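Local atomic coordinates of aminoglycoside 6-adenylyltransferase (Bacillus subtilis, PDB entry 2PBE), a protein that transfers an adenylyl group from ATP, or guanylyl from GTP, to the 6-hydroxyl of streptomycin, which makes Bacillus subtilis resistant to this antibiotic. Residues A[160-165]-A[273-278]; A[166-171]-A[239-244]; A[86-91]-A[109-114]. One frame throughout, in Å; residues are numbered along the deposited sequence.

Interaction 1: A[160-165]-A[273-278]; sequences EFWMVS and GITKYT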
# COMPACT_ATOMS: atom_id res chain seq x y z
N GLU A 160 8.48 -16.91 -6.04
CA GLU A 160 9.53 -15.90 -5.94
C GLU A 160 10.10 -15.82 -4.53
O GLU A 160 11.32 -15.78 -4.34
CB GLU A 160 8.99 -14.53 -6.34
CG GLU A 160 10.01 -13.39 -6.33
CD GLU A 160 11.07 -13.51 -7.43
OE1 GLU A 160 11.87 -12.56 -7.58
OE2 GLU A 160 11.11 -14.54 -8.13
N PHE A 161 9.21 -15.79 -3.55
CA PHE A 161 9.62 -15.72 -2.15
C PHE A 161 10.63 -16.80 -1.81
O PHE A 161 11.76 -16.51 -1.44
CB PHE A 161 8.43 -15.90 -1.23
CG PHE A 161 8.79 -15.86 0.23
CD1 PHE A 161 8.99 -14.62 0.87
CD2 PHE A 161 9.00 -17.04 0.96
CE1 PHE A 161 9.37 -14.55 2.22
CE2 PHE A 161 9.39 -16.99 2.33
CZ PHE A 161 9.57 -15.72 2.95
N TRP A 162 10.21 -18.05 -1.92
CA TRP A 162 11.08 -19.16 -1.58
C TRP A 162 12.30 -19.31 -2.48
O TRP A 162 13.37 -19.67 -1.99
CB TRP A 162 10.27 -20.45 -1.53
CG TRP A 162 9.22 -20.40 -0.47
CD1 TRP A 162 7.89 -20.11 -0.65
CD2 TRP A 162 9.41 -20.59 0.93
NE1 TRP A 162 7.24 -20.10 0.56
CE2 TRP A 162 8.14 -20.38 1.55
CE3 TRP A 162 10.52 -20.90 1.74
CZ2 TRP A 162 7.93 -20.49 2.96
CZ3 TRP A 162 10.33 -21.01 3.16
CH2 TRP A 162 9.03 -20.80 3.74
N MSE A 163 12.14 -19.03 -3.77
CA MSE A 163 13.28 -19.16 -4.66
C MSE A 163 14.38 -18.18 -4.34
O MSE A 163 15.52 -18.58 -4.11
CB MSE A 163 12.86 -19.00 -6.12
CG MSE A 163 14.00 -19.21 -7.14
SE MSE A 163 14.85 -20.99 -7.09
CE MSE A 163 13.80 -21.94 -8.44
N VAL A 164 14.06 -16.89 -4.33
CA VAL A 164 15.05 -15.89 -4.06
C VAL A 164 15.58 -16.10 -2.65
O VAL A 164 16.71 -15.72 -2.31
CB VAL A 164 14.46 -14.50 -4.21
CG1 VAL A 164 15.47 -13.44 -3.81
CG2 VAL A 164 14.01 -14.30 -5.66
N SER A 165 14.75 -16.72 -1.83
CA SER A 165 15.11 -16.99 -0.46
C SER A 165 16.37 -17.86 -0.38
O SER A 165 17.20 -17.69 0.53
CB SER A 165 13.95 -17.70 0.23
OG SER A 165 14.24 -17.87 1.59
N GLY A 273 9.63 -27.83 0.67
CA GLY A 273 10.83 -28.15 -0.08
C GLY A 273 12.03 -27.33 0.34
O GLY A 273 13.13 -27.87 0.56
N ILE A 274 11.84 -26.01 0.46
CA ILE A 274 12.93 -25.11 0.84
C ILE A 274 13.26 -25.12 2.31
O ILE A 274 14.39 -24.83 2.71
CB ILE A 274 12.63 -23.67 0.36
CG1 ILE A 274 12.34 -23.68 -1.15
CG2 ILE A 274 13.80 -22.76 0.67
CD1 ILE A 274 13.33 -24.49 -2.01
N THR A 275 12.28 -25.46 3.13
CA THR A 275 12.52 -25.55 4.55
C THR A 275 13.54 -26.71 4.74
O THR A 275 14.55 -26.53 5.43
CB THR A 275 11.19 -25.80 5.31
OG1 THR A 275 10.44 -24.58 5.31
CG2 THR A 275 11.41 -26.24 6.75
N LYS A 276 13.29 -27.88 4.12
CA LYS A 276 14.22 -29.00 4.25
C LYS A 276 15.58 -28.55 3.77
O LYS A 276 16.61 -28.77 4.43
CB LYS A 276 13.79 -30.20 3.38
CG LYS A 276 12.53 -30.94 3.82
CD LYS A 276 12.32 -32.19 2.94
CE LYS A 276 10.97 -32.84 3.18
NZ LYS A 276 10.80 -34.05 2.35
N TYR A 277 15.58 -27.89 2.63
CA TYR A 277 16.80 -27.40 2.02
C TYR A 277 17.63 -26.47 2.90
O TYR A 277 18.73 -26.83 3.32
CB TYR A 277 16.45 -26.73 0.70
CG TYR A 277 17.64 -26.14 -0.01
CD1 TYR A 277 18.62 -26.97 -0.62
CD2 TYR A 277 17.81 -24.73 -0.07
CE1 TYR A 277 19.75 -26.40 -1.27
CE2 TYR A 277 18.93 -24.15 -0.72
CZ TYR A 277 19.89 -24.98 -1.31
OH TYR A 277 20.97 -24.39 -1.93
N THR A 278 17.12 -25.28 3.21
CA THR A 278 17.92 -24.37 4.03
C THR A 278 18.23 -24.95 5.42
O THR A 278 19.20 -24.55 6.06
CB THR A 278 17.28 -22.97 4.19
OG1 THR A 278 16.65 -22.87 5.47
CG2 THR A 278 16.26 -22.72 3.09

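Interaction 2: A[166-171]-A[239-244]; sequences TYVVKG and QEMWKS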
# COMPACT_ATOMS: atom_id res chain seq x y z
N THR A 166 16.53 -18.78 -1.34
CA THR A 166 17.71 -19.66 -1.36
C THR A 166 18.98 -18.89 -1.67
O THR A 166 20.09 -19.34 -1.36
CB THR A 166 17.60 -20.77 -2.40
OG1 THR A 166 17.62 -20.20 -3.71
CG2 THR A 166 16.35 -21.58 -2.20
N TYR A 167 18.82 -17.74 -2.32
CA TYR A 167 19.97 -16.91 -2.65
C TYR A 167 20.52 -16.35 -1.35
O TYR A 167 21.72 -16.22 -1.19
CB TYR A 167 19.56 -15.79 -3.60
CG TYR A 167 19.12 -16.21 -5.01
CD1 TYR A 167 18.75 -17.55 -5.32
CD2 TYR A 167 19.02 -15.24 -6.04
CE1 TYR A 167 18.30 -17.92 -6.63
CE2 TYR A 167 18.58 -15.59 -7.36
CZ TYR A 167 18.22 -16.93 -7.63
OH TYR A 167 17.77 -17.26 -8.89
N VAL A 168 19.62 -16.05 -0.42
CA VAL A 168 20.01 -15.51 0.89
C VAL A 168 20.72 -16.59 1.70
O VAL A 168 21.66 -16.33 2.46
CB VAL A 168 18.75 -15.00 1.67
CG1 VAL A 168 19.16 -14.36 2.99
CG2 VAL A 168 17.98 -14.00 0.80
N VAL A 169 20.26 -17.82 1.54
CA VAL A 169 20.86 -18.94 2.24
C VAL A 169 22.31 -19.13 1.75
O VAL A 169 23.25 -19.17 2.56
CB VAL A 169 20.04 -20.22 2.01
CG1 VAL A 169 20.75 -21.43 2.58
CG2 VAL A 169 18.67 -20.07 2.66
N LYS A 170 22.45 -19.26 0.43
CA LYS A 170 23.75 -19.44 -0.23
C LYS A 170 24.67 -18.28 0.10
O LYS A 170 25.89 -18.45 0.19
CB LYS A 170 23.61 -19.49 -1.75
CG LYS A 170 22.84 -20.68 -2.31
CD LYS A 170 23.09 -20.74 -3.82
CE LYS A 170 22.36 -21.89 -4.47
NZ LYS A 170 20.92 -21.58 -4.75
N GLY A 171 24.09 -17.09 0.23
CA GLY A 171 24.88 -15.92 0.56
C GLY A 171 25.51 -16.03 1.93
O GLY A 171 26.70 -15.76 2.10
N GLN A 239 24.72 -14.44 11.98
CA GLN A 239 23.66 -15.15 12.69
C GLN A 239 22.39 -14.33 12.76
O GLN A 239 21.29 -14.88 12.74
CB GLN A 239 24.11 -15.53 14.11
CG GLN A 239 25.44 -16.27 14.16
CD GLN A 239 25.60 -17.33 13.09
OE1 GLN A 239 24.79 -18.26 12.99
NE2 GLN A 239 26.64 -17.20 12.28
N GLU A 240 22.53 -13.02 12.84
CA GLU A 240 21.38 -12.12 12.91
C GLU A 240 20.62 -12.20 11.62
O GLU A 240 19.40 -12.05 11.58
CB GLU A 240 21.85 -10.69 13.13
CG GLU A 240 22.50 -10.45 14.47
CD GLU A 240 21.56 -10.76 15.62
OE1 GLU A 240 20.42 -10.24 15.61
OE2 GLU A 240 21.95 -11.52 16.54
N MSE A 241 21.36 -12.42 10.55
CA MSE A 241 20.77 -12.54 9.23
C MSE A 241 19.95 -13.81 9.10
O MSE A 241 18.85 -13.77 8.55
CB MSE A 241 21.86 -12.51 8.17
CG MSE A 241 22.18 -11.10 7.69
SE MSE A 241 20.61 -10.22 6.91
CE MSE A 241 20.63 -11.04 5.14
N TRP A 242 20.48 -14.92 9.61
CA TRP A 242 19.76 -16.18 9.55
C TRP A 242 18.44 -15.99 10.28
O TRP A 242 17.40 -16.50 9.86
CB TRP A 242 20.56 -17.30 10.21
CG TRP A 242 21.65 -17.91 9.37
CD1 TRP A 242 23.01 -17.76 9.55
CD2 TRP A 242 21.49 -18.78 8.25
NE1 TRP A 242 23.70 -18.49 8.61
CE2 TRP A 242 22.81 -19.13 7.80
CE3 TRP A 242 20.37 -19.31 7.57
CZ2 TRP A 242 23.04 -19.99 6.69
CZ3 TRP A 242 20.59 -20.17 6.47
CH2 TRP A 242 21.93 -20.50 6.04
N LYS A 243 18.51 -15.26 11.39
CA LYS A 243 17.34 -14.98 12.21
C LYS A 243 16.32 -14.18 11.40
O LYS A 243 15.15 -14.56 11.32
CB LYS A 243 17.79 -14.22 13.47
CG LYS A 243 16.69 -13.96 14.50
CD LYS A 243 17.26 -13.51 15.86
CE LYS A 243 18.00 -12.18 15.82
NZ LYS A 243 18.39 -11.76 17.21
N SER A 244 16.75 -13.09 10.78
CA SER A 244 15.85 -12.28 9.98
C SER A 244 15.17 -13.14 8.92
O SER A 244 13.96 -13.03 8.72
CB SER A 244 16.63 -11.16 9.28
OG SER A 244 17.00 -10.14 10.19

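Interaction 3: A[86-91]-A[109-114]; sequences LGNWFS and IREAED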
# COMPACT_ATOMS: atom_id res chain seq x y z
N LEU A 86 -16.67 23.27 -13.59
CA LEU A 86 -15.87 22.07 -13.42
C LEU A 86 -16.85 20.90 -13.29
O LEU A 86 -16.69 20.02 -12.44
CB LEU A 86 -14.98 22.20 -12.16
CG LEU A 86 -13.84 21.18 -11.98
CD1 LEU A 86 -12.82 21.31 -13.11
CD2 LEU A 86 -13.16 21.39 -10.61
N GLY A 87 -17.88 20.93 -14.13
CA GLY A 87 -18.89 19.89 -14.13
C GLY A 87 -19.56 19.68 -12.78
O GLY A 87 -20.06 20.63 -12.19
N ASN A 88 -19.55 18.44 -12.31
CA ASN A 88 -20.16 18.09 -11.03
C ASN A 88 -19.12 17.95 -9.95
O ASN A 88 -19.38 17.38 -8.88
CB ASN A 88 -20.91 16.78 -11.14
CG ASN A 88 -22.26 16.97 -11.73
OD1 ASN A 88 -23.13 17.61 -11.13
ND2 ASN A 88 -22.46 16.44 -12.94
N TRP A 89 -17.92 18.46 -10.25
CA TRP A 89 -16.85 18.40 -9.29
C TRP A 89 -17.01 19.55 -8.33
O TRP A 89 -17.82 20.46 -8.53
CB TRP A 89 -15.49 18.59 -9.94
CG TRP A 89 -14.97 17.59 -10.96
CD1 TRP A 89 -13.70 17.61 -11.47
CD2 TRP A 89 -15.65 16.53 -11.63
NE1 TRP A 89 -13.54 16.65 -12.41
CE2 TRP A 89 -14.72 15.96 -12.55
CE3 TRP A 89 -16.96 16.01 -11.57
CZ2 TRP A 89 -15.05 14.88 -13.41
CZ3 TRP A 89 -17.30 14.93 -12.43
CH2 TRP A 89 -16.33 14.38 -13.34
N PHE A 90 -16.17 19.49 -7.31
CA PHE A 90 -16.10 20.52 -6.29
C PHE A 90 -14.71 20.31 -5.73
O PHE A 90 -14.35 19.21 -5.31
CB PHE A 90 -17.15 20.29 -5.20
CG PHE A 90 -17.48 21.54 -4.44
CD1 PHE A 90 -18.28 22.54 -5.01
CD2 PHE A 90 -16.95 21.74 -3.15
CE1 PHE A 90 -18.57 23.74 -4.31
CE2 PHE A 90 -17.23 22.94 -2.43
CZ PHE A 90 -18.04 23.95 -3.02
N SER A 91 -13.91 21.37 -5.74
CA SER A 91 -12.57 21.24 -5.23
C SER A 91 -12.24 22.29 -4.20
O SER A 91 -13.02 23.19 -3.93
CB SER A 91 -11.60 21.33 -6.39
OG SER A 91 -11.82 22.53 -7.10
N ILE A 109 -18.53 9.40 -7.62
CA ILE A 109 -18.06 8.05 -7.89
C ILE A 109 -18.59 7.48 -9.19
O ILE A 109 -17.91 6.71 -9.87
CB ILE A 109 -18.43 7.12 -6.72
CG1 ILE A 109 -17.85 5.73 -6.96
CG2 ILE A 109 -19.93 7.02 -6.58
CD1 ILE A 109 -16.34 5.72 -7.05
N ARG A 110 -19.82 7.85 -9.52
CA ARG A 110 -20.45 7.38 -10.74
C ARG A 110 -19.67 7.77 -12.00
O ARG A 110 -19.84 7.16 -13.05
CB ARG A 110 -21.89 7.93 -10.81
CG ARG A 110 -22.63 7.63 -12.12
CD ARG A 110 -22.66 6.12 -12.45
NE ARG A 110 -23.64 5.82 -13.49
CZ ARG A 110 -24.96 5.86 -13.30
NH1 ARG A 110 -25.45 6.19 -12.11
NH2 ARG A 110 -25.79 5.60 -14.30
N GLU A 111 -18.78 8.77 -11.89
CA GLU A 111 -18.03 9.26 -13.04
C GLU A 111 -16.59 8.78 -13.15
O GLU A 111 -15.79 9.35 -13.89
CB GLU A 111 -18.05 10.79 -13.05
CG GLU A 111 -19.45 11.36 -12.79
CD GLU A 111 -19.55 12.83 -13.08
OE1 GLU A 111 -19.01 13.24 -14.13
OE2 GLU A 111 -20.16 13.58 -12.29
N ALA A 112 -16.26 7.73 -12.39
CA ALA A 112 -14.92 7.17 -12.38
C ALA A 112 -14.57 6.56 -13.72
O ALA A 112 -13.51 6.83 -14.29
CB ALA A 112 -14.81 6.11 -11.28
N GLU A 113 -15.47 5.71 -14.22
CA GLU A 113 -15.32 5.05 -15.50
C GLU A 113 -14.98 6.06 -16.60
O GLU A 113 -13.98 5.90 -17.29
CB GLU A 113 -16.61 4.31 -15.86
CG GLU A 113 -17.26 3.52 -14.72
CD GLU A 113 -18.07 4.40 -13.74
OE1 GLU A 113 -17.49 4.93 -12.77
OE2 GLU A 113 -19.30 4.56 -13.97
N ASP A 114 -15.82 7.09 -16.74
CA ASP A 114 -15.61 8.13 -17.75
C ASP A 114 -14.21 8.69 -17.56
O ASP A 114 -13.43 8.79 -18.50
CB ASP A 114 -16.61 9.29 -17.61
CG ASP A 114 -18.06 8.89 -17.86
OD1 ASP A 114 -18.31 8.19 -18.87
OD2 ASP A 114 -18.95 9.29 -17.07

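Interaction 1: A[160-165]-A[273-278]
Trp162 and Ile274 run antiparallel past one another where helices 151-173 and 270-283 lie together; the CA atoms of Trp162 and Ile274 are 6.7 Å apart. The six-membered half of the indole does the touching: CE3 of Trp162 sits 3.7 Å from CB of Ile274 and 3.9 Å from its CG2, an oblique approach and not a flat stack. The other branch of the isoleucine runs back to the stem of the tryptophan, with Ile274 CG1 3.9 Å from Trp162 CB. This division follows from the isoleucine's first torsion (chi1 -54°), which sets CG1 opposite the carbonyl carbon and CG2 opposite the backbone N, bringing CG2 to CE3. Thr275 runs alongside Trp162 in the same direction, its OG1 4.2 Å from CZ3. That hydroxyl is hydrogen-bonded with Asp271 O, one turn back, and with Arg253 NH2 of helix 238-263, and adds only a looser contact to the indole. Phe161 brings CD2 over one face of the Trp162 ring toward its rim. Tyr249 and Phe252 also meet the indole, with ring planes turned by about 55° and 80°. No hydrogen bond joins the two segments. Trp162, Phe161, Tyr249, Phe252 and Ile274 thus form an interhelical aromatic-aliphatic cluster joining helices 151-173, 238-263 and 270-283 in the mainly helical C-terminal part of this adenylyltransferase.

Interaction 2: A[166-171]-A[239-244]
Val169 meets the far end of the Trp242 indole, packing helix 151-173 against helix 238-263 inside the C-terminal helical bundle. The valine stands roughly perpendicular to the tryptophan side chain. Val169 CG1 comes in at the ring edge, near its plane, and lies 3.8 Å from CH2 of Trp242; CZ3 follows at 4.1 Å. The valine's first torsion (chi1 172°) turns CG1 opposite the backbone N, while CG2 takes the other branch and packs on Thr278 of helix 270-283. Tyr282 meets the Trp242 ring in an edge-to-face arrangement, so three helices share this side. The neighbouring pair is looser: CG1 of Val168 and the terminal CE of Met241, a selenomethionine in the model, are 4.2 Å apart. Met241 also packs on Ala180, Ile181 and Leu184, and Val168 on His183, so helix 177-204 packs on this pair as well. All four touching residues are buried, and the contact has no hydrogen bond across it. The outer side of 239-244 faces solvent, with Lys243 exposed and Glu240 partly so. There, well away from 166-171, these two residues form a salt bridge whose hydrogen bond is weak, with Lys243 NZ 3.0 Å from Glu240 OE1.

Interaction 3: A[86-91]-A[109-114]
Trp89, whose ring meets the carboxylate of Glu111, gives its backbone N to Leu86 O at 3.0 Å and so closes a type II' beta turn. Gly87 takes the positive phi at the second position of this turn, and the chain then leads on toward strand 90-96. The indole end reaches across to Glu111, whose carboxylate carbon lies in the ring plane at its edge. CZ3 of Trp89 is modelled 2.9 Å from OE1 of Glu111 and CH2 3.0 Å from the same oxygen, values too short to be pressed at 2.65 Å resolution. Ring and carboxylate planes are 60° apart, and the edge-on placement is consistent with a weak CH···O attraction whose distance stays doubtful. Glu111 gets there with its chain extended beyond CG (chi2 -168°). The segments flank the open end of the hairpin made by strands 90-96 and 101-108 in the mixed sheet of the nucleotidyltransferase fold: the turn precedes the first strand, and Glu111, at the N-cap position of helix 112-117, follows the second. Trp89 itself packs over Thr105, Ile107 and Pro108 of that second strand. Asn88 lies nearly square across the Glu111 side chain, amide and carboxylate planes 79° apart. Asn88 CB is 3.5 Å from Glu111 OE2 and Asn88 ND2 3.7 Å from the same oxygen, with no hydrogen bond between them.

In the fold
Interactions 1 and 2 belong to one helical bundle and share helix 151-173, which meets helix 270-283 in the first and helix 238-263 in the second. Their centres are 11 Å apart and they touch directly, for instance where Tyr277 packs on Lys170 and Ile274 on Thr166. Both are apolar, each built round a tryptophan; interaction 2 is fully buried, interaction 1 partly. Interaction 3 also relies on a tryptophan, but at the surface and against a carboxylate, and it joins a turn to a helix start beside the sheet. It lies on the opposite side of the chain's centre, its centre about 48 Å from that of interaction 1 and 51 Å from that of interaction 2.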